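PspGI restriction endonuclease (Pyrococcus sp. GI-H, PDB 3BM3) probably cleaves double-stranded DNA at a specific sequence as a type II restriction endonuclease, and is captured here bound to its substrate DNA. Local coordinates at residues 63-66 / 67-71; 88-91 / 92-96. The protein carries 2 engineered substitutions. All coordinates share one frame; numbering follows the deposited sequence.

Interaction 1 (63-66 / 67-71). With nucleotides of chain A.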
loop_
_atom_site.group_PDB
_atom_site.type_symbol
_atom_site.label_atom_id
_atom_site.label_comp_id
_atom_site.label_asym_id
_atom_site.label_seq_id
_atom_site.Cartn_x
_atom_site.Cartn_y
_atom_site.Cartn_z
ATOM N N ALA C 63 -5.317 -14.256 19.009
ATOM C CA ALA C 63 -6.390 -13.295 18.692
ATOM C C ALA C 63 -6.975 -13.658 17.349
ATOM O O ALA C 63 -8.185 -13.601 17.181
ATOM C CB ALA C 63 -5.847 -11.891 18.655
ATOM N N PHE C 64 -6.128 -14.048 16.406
ATOM C CA PHE C 64 -6.624 -14.458 15.054
ATOM C C PHE C 64 -7.510 -15.701 15.164
ATOM O O PHE C 64 -8.590 -15.783 14.587
ATOM C CB PHE C 64 -5.472 -14.705 14.116
ATOM C CG PHE C 64 -5.879 -14.935 12.685
ATOM C CD1 PHE C 64 -7.058 -14.414 12.181
ATOM C CD2 PHE C 64 -5.029 -15.596 11.815
ATOM C CE1 PHE C 64 -7.426 -14.604 10.885
ATOM C CE2 PHE C 64 -5.391 -15.776 10.479
ATOM C CZ PHE C 64 -6.608 -15.260 10.020
ATOM N N GLU C 65 -7.067 -16.670 15.935
ATOM C CA GLU C 65 -7.875 -17.853 16.149
ATOM C C GLU C 65 -9.248 -17.522 16.759
ATOM O O GLU C 65 -10.280 -18.053 16.319
ATOM C CB GLU C 65 -7.108 -18.863 17.010
ATOM C CG GLU C 65 -7.938 -19.896 17.665
ATOM C CD GLU C 65 -7.253 -20.415 18.924
ATOM O OE1 GLU C 65 -6.004 -20.538 18.900
ATOM O OE2 GLU C 65 -7.978 -20.652 19.925
ATOM N N ILE C 66 -9.287 -16.632 17.738
ATOM C CA ILE C 66 -10.538 -16.213 18.327
ATOM C C ILE C 66 -11.396 -15.507 17.293
ATOM O O ILE C 66 -12.593 -15.819 17.139
ATOM C CB ILE C 66 -10.305 -15.314 19.563
ATOM C CG1 ILE C 66 -9.729 -16.192 20.677
ATOM C CG2 ILE C 66 -11.585 -14.685 20.051
ATOM C CD1 ILE C 66 -9.128 -15.397 21.820
ATOM N N TYR C 67 -10.782 -14.565 16.593
ATOM C CA TYR C 67 -11.466 -13.878 15.512
ATOM C C TYR C 67 -12.107 -14.925 14.578
ATOM O O TYR C 67 -13.255 -14.822 14.201
ATOM C CB TYR C 67 -10.477 -13.019 14.716
ATOM C CG TYR C 67 -11.133 -12.581 13.454
ATOM C CD1 TYR C 67 -11.990 -11.498 13.456
ATOM C CD2 TYR C 67 -10.977 -13.327 12.285
ATOM C CE1 TYR C 67 -12.657 -11.149 12.288
ATOM C CE2 TYR C 67 -11.610 -12.997 11.146
ATOM C CZ TYR C 67 -12.460 -11.917 11.152
ATOM O OH TYR C 67 -13.127 -11.626 10.016
ATOM N N LYS C 68 -11.337 -15.915 14.166
ATOM C CA LYS C 68 -11.882 -16.865 13.179
ATOM C C LYS C 68 -13.054 -17.656 13.717
ATOM O O LYS C 68 -13.962 -18.007 12.973
ATOM C CB LYS C 68 -10.807 -17.792 12.671
ATOM C CG LYS C 68 -9.842 -17.070 11.770
ATOM C CD LYS C 68 -8.910 -18.011 11.047
ATOM C CE LYS C 68 -7.909 -18.637 11.981
ATOM N NZ LYS C 68 -6.827 -19.328 11.226
ATOM N N GLU C 69 -13.030 -17.959 15.009
ATOM C CA GLU C 69 -14.155 -18.626 15.635
ATOM C C GLU C 69 -15.383 -17.755 15.573
ATOM O O GLU C 69 -16.477 -18.229 15.285
ATOM C CB GLU C 69 -13.849 -18.963 17.092
ATOM C CG GLU C 69 -12.747 -20.005 17.269
ATOM C CD GLU C 69 -12.423 -20.265 18.745
ATOM O OE1 GLU C 69 -13.340 -20.685 19.480
ATOM O OE2 GLU C 69 -11.247 -20.072 19.171
ATOM N N TYR C 70 -15.214 -16.476 15.853
ATOM C CA TYR C 70 -16.328 -15.536 15.739
ATOM C C TYR C 70 -16.775 -15.386 14.294
ATOM O O TYR C 70 -17.960 -15.374 14.003
ATOM C CB TYR C 70 -15.954 -14.184 16.295
ATOM C CG TYR C 70 -15.844 -14.134 17.801
ATOM C CD1 TYR C 70 -16.661 -14.910 18.621
ATOM C CD2 TYR C 70 -14.928 -13.290 18.423
ATOM C CE1 TYR C 70 -16.551 -14.848 19.998
ATOM C CE2 TYR C 70 -14.819 -13.231 19.789
ATOM C CZ TYR C 70 -15.645 -13.989 20.573
ATOM O OH TYR C 70 -15.575 -13.950 21.951
ATOM N N GLU C 71 -15.811 -15.298 13.394
ATOM C CA GLU C 71 -16.117 -15.170 11.964
ATOM C C GLU C 71 -16.969 -16.355 11.522
ATOM O O GLU C 71 -17.903 -16.203 10.755
ATOM C CB GLU C 71 -14.825 -15.177 11.175
ATOM C CG GLU C 71 -14.997 -14.872 9.711
ATOM C CD GLU C 71 -13.711 -14.987 8.953
ATOM O OE1 GLU C 71 -13.263 -16.126 8.733
ATOM O OE2 GLU C 71 -13.144 -13.947 8.588
ATOM P P DA A 6 -1.750 -8.965 6.463
ATOM O OP1 DA A 6 -0.445 -8.533 7.037
ATOM O OP2 DA A 6 -1.862 -10.316 5.849
ATOM O "O5'" DA A 6 -2.822 -8.804 7.626
ATOM C "C5'" DA A 6 -4.117 -9.367 7.490
ATOM C "C4'" DA A 6 -4.108 -10.767 8.044
ATOM O "O4'" DA A 6 -4.035 -10.750 9.491
ATOM C "C3'" DA A 6 -5.346 -11.589 7.691
ATOM O "O3'" DA A 6 -4.907 -12.832 7.159
ATOM C "C2'" DA A 6 -6.046 -11.784 9.025
ATOM C "C1'" DA A 6 -4.873 -11.780 9.976
ATOM N N9 DA A 6 -5.189 -11.492 11.376
ATOM C C8 DA A 6 -4.317 -11.588 12.429
ATOM N N7 DA A 6 -4.851 -11.294 13.587
ATOM C C5 DA A 6 -6.165 -10.976 13.277
ATOM C C6 DA A 6 -7.249 -10.585 14.077
ATOM N N6 DA A 6 -7.173 -10.438 15.403
ATOM N N1 DA A 6 -8.429 -10.350 13.464
ATOM C C2 DA A 6 -8.499 -10.502 12.134
ATOM N N3 DA A 6 -7.549 -10.865 11.275
ATOM C C4 DA A 6 -6.389 -11.092 11.918
#

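Interaction 2 (88-91 / 92-96). With nucleotides of chain B.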
loop_
_atom_site.group_PDB
_atom_site.type_symbol
_atom_site.label_atom_id
_atom_site.label_comp_id
_atom_site.label_asym_id
_atom_site.label_seq_id
_atom_site.Cartn_x
_atom_site.Cartn_y
_atom_site.Cartn_z
ATOM N N LEU C 88 -20.213 -11.671 1.644
ATOM C CA LEU C 88 -19.860 -12.054 2.996
ATOM C C LEU C 88 -18.353 -12.293 3.114
ATOM O O LEU C 88 -17.664 -11.770 4.008
ATOM C CB LEU C 88 -20.622 -13.336 3.335
ATOM C CG LEU C 88 -20.425 -13.832 4.759
ATOM C CD1 LEU C 88 -20.904 -12.813 5.812
ATOM C CD2 LEU C 88 -21.216 -15.131 4.910
ATOM N N GLU C 89 -17.846 -13.105 2.213
ATOM C CA GLU C 89 -16.430 -13.454 2.251
ATOM C C GLU C 89 -15.555 -12.257 1.922
ATOM O O GLU C 89 -14.459 -12.119 2.480
ATOM C CB GLU C 89 -16.135 -14.637 1.347
ATOM C CG GLU C 89 -16.857 -15.914 1.783
ATOM C CD GLU C 89 -16.511 -16.426 3.156
ATOM O OE1 GLU C 89 -15.533 -15.997 3.801
ATOM O OE2 GLU C 89 -17.227 -17.343 3.590
ATOM N N GLN C 90 -16.055 -11.354 1.081
ATOM C CA GLN C 90 -15.260 -10.168 0.776
ATOM C C GLN C 90 -15.190 -9.339 2.048
ATOM O O GLN C 90 -14.131 -8.836 2.428
ATOM C CB GLN C 90 -15.912 -9.350 -0.333
ATOM C CG GLN C 90 -15.150 -8.090 -0.592
ATOM C CD GLN C 90 -15.866 -7.173 -1.509
ATOM O OE1 GLN C 90 -17.037 -6.888 -1.283
ATOM N NE2 GLN C 90 -15.193 -6.733 -2.559
ATOM N N SER C 91 -16.342 -9.178 2.688
ATOM C CA SER C 91 -16.427 -8.411 3.936
ATOM C C SER C 91 -15.513 -8.970 5.006
ATOM O O SER C 91 -14.801 -8.223 5.677
ATOM C CB SER C 91 -17.864 -8.295 4.441
ATOM O OG SER C 91 -18.654 -7.458 3.596
ATOM N N PHE C 92 -15.467 -10.291 5.127
ATOM C CA PHE C 92 -14.589 -10.896 6.079
ATOM C C PHE C 92 -13.122 -10.660 5.723
ATOM O O PHE C 92 -12.351 -10.372 6.608
ATOM C CB PHE C 92 -14.824 -12.376 6.163
ATOM C CG PHE C 92 -16.107 -12.780 6.836
ATOM C CD1 PHE C 92 -16.707 -12.037 7.852
ATOM C CD2 PHE C 92 -16.698 -13.968 6.465
ATOM C CE1 PHE C 92 -17.854 -12.487 8.507
ATOM C CE2 PHE C 92 -17.845 -14.385 7.091
ATOM C CZ PHE C 92 -18.414 -13.670 8.110
ATOM N N GLN C 93 -12.747 -10.795 4.443
ATOM C CA GLN C 93 -11.360 -10.543 4.034
ATOM C C GLN C 93 -10.990 -9.117 4.393
ATOM O O GLN C 93 -9.926 -8.866 4.907
ATOM C CB GLN C 93 -11.110 -10.836 2.540
ATOM C CG GLN C 93 -9.720 -10.549 2.116
ATOM C CD GLN C 93 -8.749 -11.415 2.864
ATOM O OE1 GLN C 93 -8.683 -12.631 2.592
ATOM N NE2 GLN C 93 -8.044 -10.835 3.861
ATOM N N GLN C 94 -11.878 -8.184 4.086
ATOM C CA GLN C 94 -11.629 -6.775 4.373
ATOM C C GLN C 94 -11.494 -6.530 5.877
ATOM O O GLN C 94 -10.637 -5.771 6.323
ATOM C CB GLN C 94 -12.688 -5.909 3.698
ATOM C CG GLN C 94 -12.669 -6.024 2.205
ATOM C CD GLN C 94 -11.495 -5.341 1.536
ATOM O OE1 GLN C 94 -10.341 -5.624 1.864
ATOM N NE2 GLN C 94 -11.779 -4.452 0.615
ATOM N N ALA C 95 -12.340 -7.196 6.655
ATOM C CA ALA C 95 -12.207 -7.202 8.125
ATOM C C ALA C 95 -10.876 -7.748 8.558
ATOM O O ALA C 95 -10.228 -7.193 9.428
ATOM C CB ALA C 95 -13.360 -7.980 8.764
ATOM N N ARG C 96 -10.421 -8.843 7.944
ATOM C CA ARG C 96 -9.172 -9.467 8.313
ATOM C C ARG C 96 -8.008 -8.550 8.023
ATOM O O ARG C 96 -7.119 -8.502 8.824
ATOM C CB ARG C 96 -9.033 -10.812 7.602
ATOM C CG ARG C 96 -9.966 -11.880 8.176
ATOM C CD ARG C 96 -9.596 -13.250 7.697
ATOM N NE ARG C 96 -9.594 -13.442 6.261
ATOM C CZ ARG C 96 -10.628 -13.879 5.532
ATOM N NH1 ARG C 96 -11.803 -14.124 6.089
ATOM N NH2 ARG C 96 -10.480 -14.042 4.233
ATOM P P DG B 9 -15.698 -1.646 -1.785
ATOM O OP1 DG B 9 -16.362 -2.238 -2.980
ATOM O OP2 DG B 9 -15.680 -0.174 -1.614
ATOM O "O5'" DG B 9 -16.361 -2.281 -0.490
ATOM C "C5'" DG B 9 -16.409 -3.693 -0.344
ATOM C "C4'" DG B 9 -16.018 -4.091 1.058
ATOM O "O4'" DG B 9 -14.625 -3.757 1.301
ATOM C "C3'" DG B 9 -16.805 -3.405 2.168
ATOM O "O3'" DG B 9 -16.896 -4.317 3.253
ATOM C "C2'" DG B 9 -15.912 -2.228 2.524
ATOM C "C1'" DG B 9 -14.529 -2.845 2.390
ATOM N N9 DG B 9 -13.465 -1.896 2.070
ATOM C C8 DG B 9 -13.524 -0.861 1.172
ATOM N N7 DG B 9 -12.396 -0.211 1.063
ATOM C C5 DG B 9 -11.544 -0.850 1.952
ATOM C C6 DG B 9 -10.185 -0.592 2.269
ATOM O O6 DG B 9 -9.437 0.276 1.799
ATOM N N1 DG B 9 -9.709 -1.474 3.231
ATOM C C2 DG B 9 -10.441 -2.480 3.815
ATOM N N2 DG B 9 -9.801 -3.231 4.716
ATOM N N3 DG B 9 -11.710 -2.729 3.528
ATOM C C4 DG B 9 -12.192 -1.883 2.594
ATOM P P DA B 10 -17.781 -3.957 4.540
ATOM O OP1 DA B 10 -18.669 -5.129 4.784
ATOM O OP2 DA B 10 -18.362 -2.607 4.436
ATOM O "O5'" DA B 10 -16.694 -3.989 5.695
ATOM C "C5'" DA B 10 -15.886 -5.142 5.853
ATOM C "C4'" DA B 10 -14.813 -4.898 6.882
ATOM O "O4'" DA B 10 -13.855 -3.944 6.379
ATOM C "C3'" DA B 10 -15.323 -4.332 8.200
ATOM O "O3'" DA B 10 -14.607 -4.944 9.256
ATOM C "C2'" DA B 10 -15.015 -2.846 8.098
ATOM C "C1'" DA B 10 -13.747 -2.829 7.258
ATOM N N9 DA B 10 -13.613 -1.648 6.417
ATOM C C8 DA B 10 -14.587 -1.063 5.647
ATOM N N7 DA B 10 -14.171 -0.033 4.958
ATOM C C5 DA B 10 -12.831 0.075 5.304
ATOM C C6 DA B 10 -11.832 0.961 4.902
ATOM N N6 DA B 10 -12.038 1.934 4.013
ATOM N N1 DA B 10 -10.602 0.810 5.441
ATOM C C2 DA B 10 -10.404 -0.188 6.316
ATOM N N3 DA B 10 -11.268 -1.102 6.763
ATOM C C4 DA B 10 -12.477 -0.906 6.211
ATOM P P DG B 8 -13.676 -5.564 -6.020
ATOM O OP1 DG B 8 -12.809 -6.753 -5.925
ATOM O OP2 DG B 8 -15.117 -5.716 -6.369
ATOM O "O5'" DG B 8 -13.634 -4.801 -4.630
ATOM C "C5'" DG B 8 -12.398 -4.406 -4.061
ATOM C "C4'" DG B 8 -12.665 -3.708 -2.753
ATOM O "O4'" DG B 8 -11.412 -3.316 -2.140
ATOM C "C3'" DG B 8 -13.465 -2.417 -2.907
ATOM O "O3'" DG B 8 -14.208 -2.214 -1.712
ATOM C "C2'" DG B 8 -12.366 -1.373 -2.971
ATOM C "C1'" DG B 8 -11.475 -1.925 -1.882
ATOM N N9 DG B 8 -10.112 -1.413 -1.848
ATOM C C8 DG B 8 -9.568 -0.422 -2.630
ATOM N N7 DG B 8 -8.329 -0.155 -2.323
ATOM C C5 DG B 8 -8.039 -1.024 -1.280
ATOM C C6 DG B 8 -6.860 -1.182 -0.521
ATOM O O6 DG B 8 -5.802 -0.544 -0.601
ATOM N N1 DG B 8 -6.990 -2.197 0.423
ATOM C C2 DG B 8 -8.125 -2.950 0.622
ATOM N N2 DG B 8 -8.057 -3.884 1.571
ATOM N N3 DG B 8 -9.239 -2.794 -0.067
ATOM C C4 DG B 8 -9.128 -1.821 -0.995
HETATM O O HOH W 1 -13.371 -14.345 3.592
#

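Interaction 1 (63-66 / 67-71)
A63 to Y67, F64 to K68, E65 to E69 and I66 to Y70 are joined by successive α-helical i to i+4 backbone bonds, and this unbroken helix puts side chains four residues apart on one face. F64 is held between a lysine and a base. Its ring swings away from its own backbone N (chi1 -172°), which lets K68 cross one face, CE standing 4.0 Å from the ring centroid nearly on the normal. NZ lies farther along that face, 4.3 Å from the same centroid, a cation-pi contact reached because the lysine chain bends at chi3 (-70°). On the opposite face of F64 the adenine of DA6 of chain A makes an offset stack, the planes about 14° apart and CD1 of F64 3.4 Å from C4 of the base. Y67 covers the N1-C2 edge of the adenine with a tilted ring face, its CG 3.5 Å from N1, while its CD2 lies at the edge of F64. On another side of the helix I66 CG2 packs 3.6 Å from Y70 CE2. The carboxylates of E65 and E69 run alongside each other, a repulsion probably eased by the salt bridge from E65 to K62. Aromatic faces suit an adenine turned out of the DNA stack, consistent with the base flipping of this complex; the ammonium of K68 would probably be stabilised by the π cloud of F64 and would polarise the ring that stacks on the base.

Interaction 2 (88-91 / 92-96)
F92 packs against L88 one turn back on an α-helix that lies along the DNA minor groove. Its CG takes the position beside the backbone N (chi1 -72°), turning the ring back so that CZ touches L88 CD1 at 3.5 Å, with L88 O over one face and E89 OE1 in the plane at its edge. Replacing F92 by an alanine removes the ring, which would probably leave L88 CD1 without its aromatic partner and open a gap towards helix 52-80. Q93 takes R96 NH2 on its OE1 from above the carbonyl plane, gives NE2 to a phosphate, and uses OE1 again for Q90 of the second subunit. Q94 reads guanine: its OE1 accepts N2 of DG8 of chain B at 2.9 Å, almost straight (172°), and its NE2 donates to N3 of that base and to O4' of DG9 of chain B, whose N2 bonds to the Q94 backbone O. A95 is small enough for its CB to lie 3.3 Å from O3' of DA10 of chain B, whose OP1 accepts S91 OG at 2.6 Å. R96, salt-bridged through NE to a phosphate and through NH1 to E71, lays one guanidinium face against F92 O and Q93 CA. E89 OE2 is salt-bridged to R85 and R75, while water 1 accepts from R96 NH1 at 3.0 Å and donates to both O and OE1 of E89.

Helices 52-80 and 85-115 follow each other in the chain, and interactions 1 and 2 lie on these neighbours, their centres about 13 Å apart. The two are joined by a salt bridge from E71 OE2 to R96 NH1 (2.8 Å), with Y67 CE2 packing on R96 CG and E71 on F92. Interaction 1 is partly buried, with K68 exposed, and meets one base by aromatic faces. Interaction 2 is wholly buried between the DNA, helix 52-80 and the second subunit, and pairs an apolar L88-F92 side towards helix 52-80 with a polar side bonded to guanine edges and phosphate. The first is consistent with holding a flipped base, the second with recognising guanines from the minor groove.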